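Local coordinates for protein lipase (Rhizopus niveus, PDB 1LGY) that hydrolyses the ester bonds of triacylglycerols and of their partial glycerides, with strong preference for positions 1 and 3, releasing fatty acids, at residues 25-30 with 77-82; 31-36 with 55-60; 104-109 with 180-185; 95-100 with 214-219. All blocks are in the same frame, centred on the assembly; numbering follows the deposited sequence.

In the fold
From the N terminus, the chain leaves helix 11-26 and meets strand 75-81 in contact 1, which closes a loop holding strands 51-58 and 63-70 of the central mixed sheet. Contact 2 is nested inside that loop: residues 31-36 fold against outermost strand 51-58, and the two contacts touch, with Val33 packing on Ala27 O. Contacts 3 and 4 form a second nested pair across the chain's centre from contact 1, about 25 and 24 Å away between centres. Contact 4 joins residues 95-100 to loop 214-219; inside it, contact 3 joins 104-109 to the start of helix 183-192. Lys107 with Asp99, and Gly181 with Leu217, knit this pair together.

Contact 1: residues 25-30 with 77-82; sequences ATAYCR and YLVFRG
Arg81 lays its aliphatic chain under the ring of Tyr28, and Ala27 fills the space beside them against strand 75-81. The methylene CD of Arg81 sits over one face of the Tyr28 ring, 4.0 Å from the centroid and 29° off the ring normal, a CH-pi contact. CB of Arg81 covers the same ring nearer its rim. The guanidinium is tilted, its plane 49° from that of the ring, so the two flat groups do not stack. Arg81 gets there with CG lodged between its backbone N and carbonyl carbon (chi1 67°) and the chain then running extended to NE. CD also presses on the carbonyl oxygen of Ala27, with Arg81 CD and Ala27 O only 3.0 Å apart. Two residues earlier in the strand, CG1 of Val79 meets the methyl CB of Ala27 at 3.6 Å, and Tyr66 of strand 63-70 touches both residues.

At the far end of the ring, Tyr28 OH is hydrogen-bonded to His144 ND1 and shares a water with Gly82 N, which donates to it at 2.7 Å. The Tyr28 side chain also lies about 4 Å from that of the nucleophile Ser145. An apolar face resting on Arg81 and a hydroxyl held by His144 and water together restrict the ring, which is consistent with Tyr28 helping to shape the wall beside the catalytic serine.

Contact 2: residues 31-36 with 55-60; sequences SVVPGN and TFTSLL
Val33 and Thr55 make the tight part of this contact, their side chains lying alongside one another and pointing opposite ways. The methyl CG2 of Val33 lies against Thr55, 3.6 Å from Thr55 CB, and continues toward the next outward residue of the strand, where it is 3.9 Å from Thr57 OG1. It reaches both because CG2 stands opposite the backbone N of Val33. From the other flank the Thr55 methyl, CG2, rests near the carbonyl oxygen of Val32, with 3.5 Å between Thr55 CG2 and Val32 O. Tyr66 of strand 63-70 touches both Val32 and Thr55.

Toward solvent the fit is looser. Pro34, entered through a cis peptide, brings CB no nearer than 4.1 Å to Thr57 OG1, a hydroxyl already hydrogen-bonded to Asn64. Exposed Asn36 crosses Thr55 from the other end of the turn, with its ND2 3.1 Å from Thr55 OG1. Within the loop, the backbone bond from Asn36 N to Val32 O keeps the turn compact.

The whole is a loop following the N-terminal helix, laid along outermost strand 51-58 of the central mixed sheet in this alpha/beta-hydrolase fold.

Contact 3: residues 104-109 with 180-185; sequences KGAKVH and VGNPTF
A single antiparallel beta bridge, Val108 with Gly181, ties strand 107-109 to the chain just ahead of helix 183-192. The two form a non-hydrogen-bonded pair with CA atoms 3.9 Å apart, flanked by two backbone hydrogen bonds: Asn182 N to Lys107 O at 3.0 Å, nearly straight at 166°, and His109 N to Val180 O at 2.7 Å. Gly181 allows this closeness, since the space where a CB would stand is taken up by Lys107 O and the Phe185 ring.

The side chains fill in round the bridge. CG1 of Val108 stands over one face of the Phe185 ring, 3.8 Å from the centroid and 21° off the normal. Phe185 swings its ring back beneath the strand because CG is opposite its own backbone N (chi1 164°); Tyr100 then meets this ring edge-to-face. Ala106 CB packs alongside the first carbon of the same side chain, 4.1 Å from Phe185 CB. At the outer end, Thr184 backs onto the peptide after Gly105, its CG2 3.6 Å from Ala106 N. Val180 and Val108 both touch Leu153 of helix 146-161.

Asn182 and His109 each occupy the N-cap position of a helix, 183-192 and 110-133 respectively, so the bonds from their own N atoms hold both helix starts to the bridge. Lys107 sends its amine the other way, into a salt bridge with Asp99. Main-chain bonds thus set the register here, while the Phe185 face and its aliphatic neighbours supply the apolar packing beside it.

Contact 4: residues 95-100 with 214-219; sequences FNFSDY and FGFLHP
Phe97 and Phe216 form an offset stack, and Phe95 and Phe214 a T-shaped pair, so four phenylalanines carry nearly all of this contact. In the stack the centroids are 4.2 Å apart and the planes lie at 16°. The two side chains come from opposite directions: CZ of Phe97 rests over the centre of the Phe216 ring, while CZ of Phe216 falls nearer the rim of Phe97, and the closest carbons, Phe97 CE1 and Phe216 CE2, are 3.6 Å apart.

In the second pair the Phe95 ring and the Phe214 ring have their planes at 70° and their centroids 5.0 Å apart. Phe95 presents its edge, placing CD2 above the middle of the Phe214 face at 3.7 Å from the plane. Phe95 CB lies over the same face, toward its rim, 3.7 Å from Phe214 CD2.

Carbonyl oxygens ring the aromatic edges. Phe214 O lies near the plane of the Phe97 ring, 3.4 Å from Phe97 CE2, and Gly215 O sits by the same edge. The oxygens of Phe95 and Asn96 lie in the same way at the edge of Phe216. Gly215, with its positive phi of 104°, turns the loop between Phe214 and Phe216.

Phe216 is buried and also touches His109 and Pro210, whereas Phe214 is exposed. Here, then, is an aromatic cluster near the surface, fastening the loop between strands 196-201 and 221-227 to the two-stranded antiparallel hairpin of 97-99 and 107-109.

Contact 1: residues 25-30 with 77-82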
# COMPACT_ATOMS: atom_id res chain seq x y z
N ALA A 25 0.41 8.13 -5.69
CA ALA A 25 0.19 9.57 -5.53
C ALA A 25 -1.00 10.15 -6.24
O ALA A 25 -1.61 11.15 -5.87
CB ALA A 25 1.41 10.32 -5.99
N THR A 26 -1.39 9.40 -7.25
CA THR A 26 -2.53 9.76 -8.07
C THR A 26 -3.81 9.68 -7.32
O THR A 26 -4.74 10.41 -7.64
CB THR A 26 -2.63 8.83 -9.31
OG1 THR A 26 -2.96 7.51 -8.90
CG2 THR A 26 -1.33 8.79 -10.06
N ALA A 27 -3.85 8.83 -6.28
CA ALA A 27 -5.07 8.66 -5.53
C ALA A 27 -5.48 9.86 -4.72
O ALA A 27 -6.62 9.91 -4.26
CB ALA A 27 -4.96 7.49 -4.57
N TYR A 28 -4.53 10.82 -4.58
CA TYR A 28 -4.80 12.08 -3.91
C TYR A 28 -5.28 13.20 -4.82
O TYR A 28 -5.56 14.32 -4.36
CB TYR A 28 -3.60 12.60 -3.20
CG TYR A 28 -3.20 11.74 -2.01
CD1 TYR A 28 -3.83 11.91 -0.77
CD2 TYR A 28 -2.17 10.81 -2.17
CE1 TYR A 28 -3.42 11.13 0.30
CE2 TYR A 28 -1.76 10.05 -1.08
CZ TYR A 28 -2.39 10.21 0.14
OH TYR A 28 -1.99 9.42 1.22
N CYS A 29 -5.43 12.94 -6.12
CA CYS A 29 -5.95 13.98 -6.95
C CYS A 29 -7.42 13.73 -7.04
O CYS A 29 -7.86 12.68 -7.47
CB CYS A 29 -5.38 13.94 -8.33
SG CYS A 29 -3.58 13.89 -8.28
N ARG A 30 -8.12 14.74 -6.53
CA ARG A 30 -9.57 14.80 -6.55
C ARG A 30 -10.10 14.45 -7.92
O ARG A 30 -11.09 13.72 -8.02
CB ARG A 30 -10.08 16.19 -6.25
CG ARG A 30 -9.87 16.75 -4.86
CD ARG A 30 -11.18 16.64 -4.09
NE ARG A 30 -12.26 17.44 -4.66
CZ ARG A 30 -13.55 17.10 -4.48
NH1 ARG A 30 -13.94 16.02 -3.77
NH2 ARG A 30 -14.49 17.87 -5.02
N TYR A 77 -4.93 -2.26 -11.77
CA TYR A 77 -4.39 -1.61 -10.59
C TYR A 77 -5.47 -1.39 -9.56
O TYR A 77 -6.53 -0.94 -9.97
CB TYR A 77 -3.80 -0.25 -10.94
CG TYR A 77 -2.50 -0.29 -11.74
CD1 TYR A 77 -1.29 -0.49 -11.07
CD2 TYR A 77 -2.50 -0.11 -13.12
CE1 TYR A 77 -0.09 -0.52 -11.76
CE2 TYR A 77 -1.29 -0.13 -13.82
CZ TYR A 77 -0.11 -0.34 -13.13
OH TYR A 77 1.08 -0.37 -13.81
N LEU A 78 -5.25 -1.64 -8.27
CA LEU A 78 -6.25 -1.34 -7.26
C LEU A 78 -5.49 -0.33 -6.41
O LEU A 78 -4.40 -0.67 -5.93
CB LEU A 78 -6.53 -2.53 -6.45
CG LEU A 78 -7.87 -2.86 -5.80
CD1 LEU A 78 -7.53 -3.87 -4.71
CD2 LEU A 78 -8.62 -1.65 -5.25
N VAL A 79 -5.97 0.92 -6.22
CA VAL A 79 -5.16 1.93 -5.54
C VAL A 79 -5.96 2.49 -4.41
O VAL A 79 -7.12 2.82 -4.61
CB VAL A 79 -4.77 3.05 -6.55
CG1 VAL A 79 -4.07 4.23 -5.90
CG2 VAL A 79 -3.83 2.44 -7.59
N PHE A 80 -5.36 2.67 -3.24
CA PHE A 80 -6.08 3.26 -2.10
C PHE A 80 -5.40 4.47 -1.48
O PHE A 80 -4.22 4.73 -1.68
CB PHE A 80 -6.23 2.30 -0.94
CG PHE A 80 -7.01 1.03 -1.19
CD1 PHE A 80 -6.34 -0.07 -1.69
CD2 PHE A 80 -8.38 0.98 -0.91
CE1 PHE A 80 -7.05 -1.24 -1.93
CE2 PHE A 80 -9.06 -0.21 -1.15
CZ PHE A 80 -8.40 -1.32 -1.66
N ARG A 81 -6.21 5.20 -0.70
CA ARG A 81 -5.71 6.26 0.19
C ARG A 81 -6.72 6.48 1.31
O ARG A 81 -7.92 6.30 1.11
CB ARG A 81 -5.54 7.59 -0.51
CG ARG A 81 -6.83 8.25 -0.95
CD ARG A 81 -6.58 9.68 -1.27
NE ARG A 81 -7.85 10.35 -1.22
CZ ARG A 81 -8.07 11.16 -0.20
NH1 ARG A 81 -7.19 11.38 0.75
NH2 ARG A 81 -9.21 11.79 -0.13
N GLY A 82 -6.26 6.81 2.51
CA GLY A 82 -7.17 7.30 3.51
C GLY A 82 -7.08 8.82 3.44
O GLY A 82 -6.77 9.45 2.42
O HOH W 1 -3.69 7.52 2.44

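Contact 2: residues 31-36 with 55-60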
# COMPACT_ATOMS: atom_id res chain seq x y z
N SER A 31 -9.44 14.95 -8.97
CA SER A 31 -9.84 14.70 -10.33
C SER A 31 -9.79 13.23 -10.71
O SER A 31 -10.47 12.78 -11.64
CB SER A 31 -8.96 15.51 -11.29
OG SER A 31 -7.85 14.78 -11.82
N VAL A 32 -8.96 12.44 -10.02
CA VAL A 32 -8.98 11.01 -10.24
C VAL A 32 -10.10 10.45 -9.39
O VAL A 32 -11.04 9.88 -9.91
CB VAL A 32 -7.63 10.44 -9.84
CG1 VAL A 32 -7.58 8.93 -10.06
CG2 VAL A 32 -6.57 11.09 -10.72
N VAL A 33 -10.09 10.62 -8.10
CA VAL A 33 -11.19 10.14 -7.29
C VAL A 33 -11.56 11.31 -6.35
O VAL A 33 -10.71 11.91 -5.69
CB VAL A 33 -10.74 8.81 -6.56
CG1 VAL A 33 -9.52 9.02 -5.70
CG2 VAL A 33 -11.83 8.34 -5.62
N PRO A 34 -12.83 11.76 -6.34
CA PRO A 34 -13.94 11.19 -7.10
C PRO A 34 -14.15 11.72 -8.51
O PRO A 34 -15.23 11.53 -9.05
CB PRO A 34 -15.08 11.43 -6.17
CG PRO A 34 -14.81 12.83 -5.71
CD PRO A 34 -13.31 12.86 -5.50
N GLY A 35 -13.15 12.33 -9.13
CA GLY A 35 -13.35 13.00 -10.40
C GLY A 35 -13.55 12.14 -11.61
O GLY A 35 -14.11 12.59 -12.60
N ASN A 36 -13.11 10.89 -11.47
CA ASN A 36 -13.15 9.89 -12.50
C ASN A 36 -12.46 10.22 -13.82
O ASN A 36 -12.89 9.87 -14.92
CB ASN A 36 -14.58 9.50 -12.75
CG ASN A 36 -14.91 8.12 -12.16
OD1 ASN A 36 -14.63 7.07 -12.75
ND2 ASN A 36 -15.53 8.10 -10.97
N THR A 55 -14.28 4.36 -9.17
CA THR A 55 -13.66 4.97 -8.00
C THR A 55 -14.67 4.73 -6.91
O THR A 55 -15.84 4.59 -7.22
CB THR A 55 -13.45 6.46 -8.16
OG1 THR A 55 -14.74 7.05 -8.15
CG2 THR A 55 -12.71 6.83 -9.45
N PHE A 56 -14.29 4.62 -5.63
CA PHE A 56 -15.23 4.48 -4.53
C PHE A 56 -14.67 5.37 -3.42
O PHE A 56 -13.45 5.51 -3.24
CB PHE A 56 -15.35 3.04 -3.99
CG PHE A 56 -14.03 2.30 -3.86
CD1 PHE A 56 -13.21 2.46 -2.72
CD2 PHE A 56 -13.58 1.52 -4.92
CE1 PHE A 56 -11.95 1.85 -2.67
CE2 PHE A 56 -12.31 0.92 -4.85
CZ PHE A 56 -11.49 1.09 -3.72
N THR A 57 -15.62 5.98 -2.70
CA THR A 57 -15.27 6.89 -1.63
C THR A 57 -16.04 6.50 -0.38
O THR A 57 -17.23 6.21 -0.45
CB THR A 57 -15.66 8.28 -2.04
OG1 THR A 57 -14.90 8.61 -3.20
CG2 THR A 57 -15.47 9.26 -0.92
N SER A 58 -15.44 6.54 0.80
CA SER A 58 -16.19 6.25 2.02
C SER A 58 -16.23 7.56 2.76
O SER A 58 -15.22 7.92 3.33
CB SER A 58 -15.48 5.19 2.87
OG SER A 58 -16.09 5.01 4.15
N LEU A 59 -17.37 8.24 2.81
CA LEU A 59 -17.44 9.52 3.45
C LEU A 59 -17.24 9.45 4.95
O LEU A 59 -16.68 10.39 5.53
CB LEU A 59 -18.74 10.15 3.14
CG LEU A 59 -19.05 10.40 1.68
CD1 LEU A 59 -20.29 11.19 1.61
CD2 LEU A 59 -17.95 11.16 0.99
N LEU A 60 -17.66 8.29 5.51
CA LEU A 60 -17.49 7.95 6.91
C LEU A 60 -16.04 7.97 7.32
O LEU A 60 -15.72 8.84 8.13
CB LEU A 60 -18.11 6.56 7.19
CG LEU A 60 -19.65 6.52 6.88
CD1 LEU A 60 -20.23 5.23 7.43
CD2 LEU A 60 -20.39 7.73 7.50

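Contact 3: residues 104-109 with 180-185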
# COMPACT_ATOMS: atom_id res chain seq x y z
N LYS A 104 -6.49 -18.25 12.16
CA LYS A 104 -6.55 -18.58 13.58
C LYS A 104 -5.25 -18.14 14.19
O LYS A 104 -4.17 -18.37 13.65
CB LYS A 104 -6.84 -20.12 13.70
CG LYS A 104 -6.02 -21.28 14.32
CD LYS A 104 -5.99 -21.27 15.86
CE LYS A 104 -5.13 -22.38 16.44
NZ LYS A 104 -4.80 -22.05 17.82
N GLY A 105 -5.47 -17.28 15.19
CA GLY A 105 -4.38 -16.64 15.89
C GLY A 105 -4.05 -15.24 15.40
O GLY A 105 -3.27 -14.52 16.04
N ALA A 106 -4.59 -14.81 14.25
CA ALA A 106 -4.30 -13.49 13.70
C ALA A 106 -5.26 -12.41 14.18
O ALA A 106 -6.43 -12.68 14.48
CB ALA A 106 -4.37 -13.57 12.21
N LYS A 107 -4.74 -11.18 14.24
CA LYS A 107 -5.46 -9.97 14.63
C LYS A 107 -4.90 -8.78 13.88
O LYS A 107 -3.69 -8.61 13.76
CB LYS A 107 -5.32 -9.65 16.08
CG LYS A 107 -5.89 -10.69 17.03
CD LYS A 107 -5.63 -10.14 18.41
CE LYS A 107 -5.86 -11.24 19.42
NZ LYS A 107 -7.27 -11.53 19.61
N VAL A 108 -5.72 -7.92 13.34
CA VAL A 108 -5.26 -6.74 12.62
C VAL A 108 -5.77 -5.50 13.35
O VAL A 108 -6.68 -5.61 14.18
CB VAL A 108 -5.82 -6.77 11.17
CG1 VAL A 108 -5.21 -7.93 10.40
CG2 VAL A 108 -7.32 -6.98 11.18
N HIS A 109 -5.27 -4.31 13.04
CA HIS A 109 -5.72 -3.08 13.65
C HIS A 109 -7.20 -2.98 13.47
O HIS A 109 -7.72 -3.23 12.40
CB HIS A 109 -5.03 -1.92 12.97
CG HIS A 109 -5.34 -0.54 13.54
ND1 HIS A 109 -4.68 0.16 14.45
CD2 HIS A 109 -6.34 0.26 13.11
CE1 HIS A 109 -5.24 1.33 14.58
NE2 HIS A 109 -6.24 1.37 13.76
N VAL A 180 -0.10 -3.17 10.38
CA VAL A 180 -1.47 -3.61 10.31
C VAL A 180 -1.80 -4.73 11.27
O VAL A 180 -2.92 -4.81 11.75
CB VAL A 180 -1.74 -4.03 8.86
CG1 VAL A 180 -3.19 -4.46 8.73
CG2 VAL A 180 -1.58 -2.87 7.89
N GLY A 181 -0.90 -5.63 11.61
CA GLY A 181 -1.35 -6.77 12.40
C GLY A 181 -0.30 -7.25 13.35
O GLY A 181 0.82 -6.78 13.32
N ASN A 182 -0.71 -8.21 14.17
CA ASN A 182 0.10 -8.88 15.18
C ASN A 182 1.09 -9.90 14.57
O ASN A 182 1.04 -10.10 13.36
CB ASN A 182 -0.88 -9.55 16.15
CG ASN A 182 -1.51 -10.81 15.58
OD1 ASN A 182 -1.67 -11.81 16.26
ND2 ASN A 182 -1.86 -10.85 14.30
N PRO A 183 2.01 -10.58 15.28
CA PRO A 183 2.95 -11.48 14.64
C PRO A 183 2.35 -12.63 13.85
O PRO A 183 2.87 -12.90 12.76
CB PRO A 183 3.84 -11.92 15.78
CG PRO A 183 3.78 -10.76 16.77
CD PRO A 183 2.35 -10.38 16.70
N THR A 184 1.28 -13.31 14.33
CA THR A 184 0.65 -14.37 13.56
C THR A 184 0.14 -13.84 12.24
O THR A 184 0.15 -14.56 11.25
CB THR A 184 -0.55 -15.02 14.30
OG1 THR A 184 -0.06 -15.68 15.49
CG2 THR A 184 -1.31 -15.99 13.40
N PHE A 185 -0.34 -12.59 12.13
CA PHE A 185 -0.85 -12.11 10.85
C PHE A 185 0.34 -11.91 9.96
O PHE A 185 0.30 -12.29 8.80
CB PHE A 185 -1.63 -10.80 11.03
CG PHE A 185 -1.90 -9.99 9.79
CD1 PHE A 185 -2.97 -10.28 8.97
CD2 PHE A 185 -1.04 -8.91 9.46
CE1 PHE A 185 -3.20 -9.52 7.81
CE2 PHE A 185 -1.28 -8.16 8.32
CZ PHE A 185 -2.36 -8.47 7.49

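Contact 4: residues 95-100 with 214-219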
# COMPACT_ATOMS: atom_id res chain seq x y z
N PHE A 95 -4.55 2.09 19.27
CA PHE A 95 -3.74 0.93 18.95
C PHE A 95 -4.37 -0.30 19.60
O PHE A 95 -3.77 -1.01 20.41
CB PHE A 95 -2.34 1.06 19.48
CG PHE A 95 -1.55 2.29 19.07
CD1 PHE A 95 -1.67 2.86 17.79
CD2 PHE A 95 -0.67 2.84 20.00
CE1 PHE A 95 -0.89 3.98 17.47
CE2 PHE A 95 0.11 3.95 19.67
CZ PHE A 95 -0.00 4.52 18.41
N ASN A 96 -5.63 -0.55 19.22
CA ASN A 96 -6.33 -1.72 19.64
C ASN A 96 -6.56 -2.71 18.49
O ASN A 96 -6.43 -2.35 17.33
CB ASN A 96 -7.63 -1.31 20.22
CG ASN A 96 -8.59 -0.66 19.26
OD1 ASN A 96 -9.79 -0.79 19.47
ND2 ASN A 96 -8.19 0.06 18.22
N PHE A 97 -6.91 -3.96 18.76
CA PHE A 97 -7.02 -4.98 17.72
C PHE A 97 -8.40 -5.53 17.48
O PHE A 97 -9.27 -5.43 18.34
CB PHE A 97 -6.17 -6.16 18.07
CG PHE A 97 -4.67 -6.06 17.94
CD1 PHE A 97 -4.09 -6.26 16.69
CD2 PHE A 97 -3.88 -5.83 19.07
CE1 PHE A 97 -2.70 -6.25 16.55
CE2 PHE A 97 -2.52 -5.82 18.93
CZ PHE A 97 -1.93 -6.02 17.68
N SER A 98 -8.59 -6.15 16.31
CA SER A 98 -9.76 -6.97 15.98
C SER A 98 -9.21 -8.31 15.49
O SER A 98 -8.06 -8.45 15.07
CB SER A 98 -10.59 -6.46 14.82
OG SER A 98 -11.37 -5.32 15.16
N ASP A 99 -10.04 -9.34 15.53
CA ASP A 99 -9.64 -10.66 15.10
C ASP A 99 -9.72 -10.69 13.61
O ASP A 99 -10.62 -10.08 13.00
CB ASP A 99 -10.56 -11.76 15.63
CG ASP A 99 -10.24 -12.21 17.06
OD1 ASP A 99 -9.09 -12.06 17.48
OD2 ASP A 99 -11.14 -12.75 17.74
N TYR A 100 -8.70 -11.39 13.10
CA TYR A 100 -8.57 -11.59 11.69
C TYR A 100 -9.19 -12.95 11.48
O TYR A 100 -8.52 -13.96 11.57
CB TYR A 100 -7.09 -11.60 11.28
CG TYR A 100 -6.96 -11.43 9.79
CD1 TYR A 100 -7.66 -10.40 9.18
CD2 TYR A 100 -6.19 -12.30 9.04
CE1 TYR A 100 -7.60 -10.25 7.81
CE2 TYR A 100 -6.13 -12.14 7.65
CZ TYR A 100 -6.84 -11.13 7.06
OH TYR A 100 -6.86 -11.01 5.70
N PHE A 214 3.10 -2.42 21.41
CA PHE A 214 1.68 -2.79 21.40
C PHE A 214 1.30 -4.09 20.72
O PHE A 214 0.12 -4.48 20.68
CB PHE A 214 0.87 -1.68 20.77
CG PHE A 214 0.62 -0.54 21.74
CD1 PHE A 214 1.64 0.36 22.04
CD2 PHE A 214 -0.64 -0.43 22.36
CE1 PHE A 214 1.39 1.37 22.98
CE2 PHE A 214 -0.88 0.59 23.30
CZ PHE A 214 0.14 1.49 23.61
N GLY A 215 2.31 -4.74 20.16
CA GLY A 215 2.22 -6.08 19.59
C GLY A 215 2.16 -6.11 18.07
O GLY A 215 1.87 -7.16 17.49
N PHE A 216 2.42 -5.02 17.36
CA PHE A 216 2.26 -4.99 15.91
C PHE A 216 3.53 -5.33 15.17
O PHE A 216 4.59 -4.94 15.68
CB PHE A 216 1.81 -3.62 15.48
CG PHE A 216 0.34 -3.34 15.77
CD1 PHE A 216 -0.06 -2.84 17.01
CD2 PHE A 216 -0.59 -3.49 14.75
CE1 PHE A 216 -1.39 -2.48 17.20
CE2 PHE A 216 -1.92 -3.12 14.96
CZ PHE A 216 -2.32 -2.61 16.19
N LEU A 217 3.47 -6.02 14.02
CA LEU A 217 4.68 -6.38 13.25
C LEU A 217 4.42 -6.33 11.75
O LEU A 217 3.32 -6.64 11.32
CB LEU A 217 5.11 -7.77 13.65
CG LEU A 217 6.41 -8.33 13.02
CD1 LEU A 217 7.69 -7.69 13.60
CD2 LEU A 217 6.40 -9.79 13.26
N HIS A 218 5.40 -5.89 10.97
CA HIS A 218 5.28 -5.70 9.53
C HIS A 218 5.79 -6.93 8.77
O HIS A 218 6.91 -7.33 9.08
CB HIS A 218 6.15 -4.61 8.98
CG HIS A 218 5.71 -3.17 8.92
ND1 HIS A 218 4.69 -2.66 8.30
CD2 HIS A 218 6.45 -2.13 9.44
CE1 HIS A 218 4.78 -1.36 8.40
NE2 HIS A 218 5.85 -1.06 9.09
N PRO A 219 5.11 -7.54 7.79
CA PRO A 219 5.65 -8.54 6.88
C PRO A 219 6.24 -7.82 5.67
O PRO A 219 6.27 -6.58 5.66
CB PRO A 219 4.45 -9.37 6.56
CG PRO A 219 3.43 -8.28 6.36
CD PRO A 219 3.66 -7.45 7.61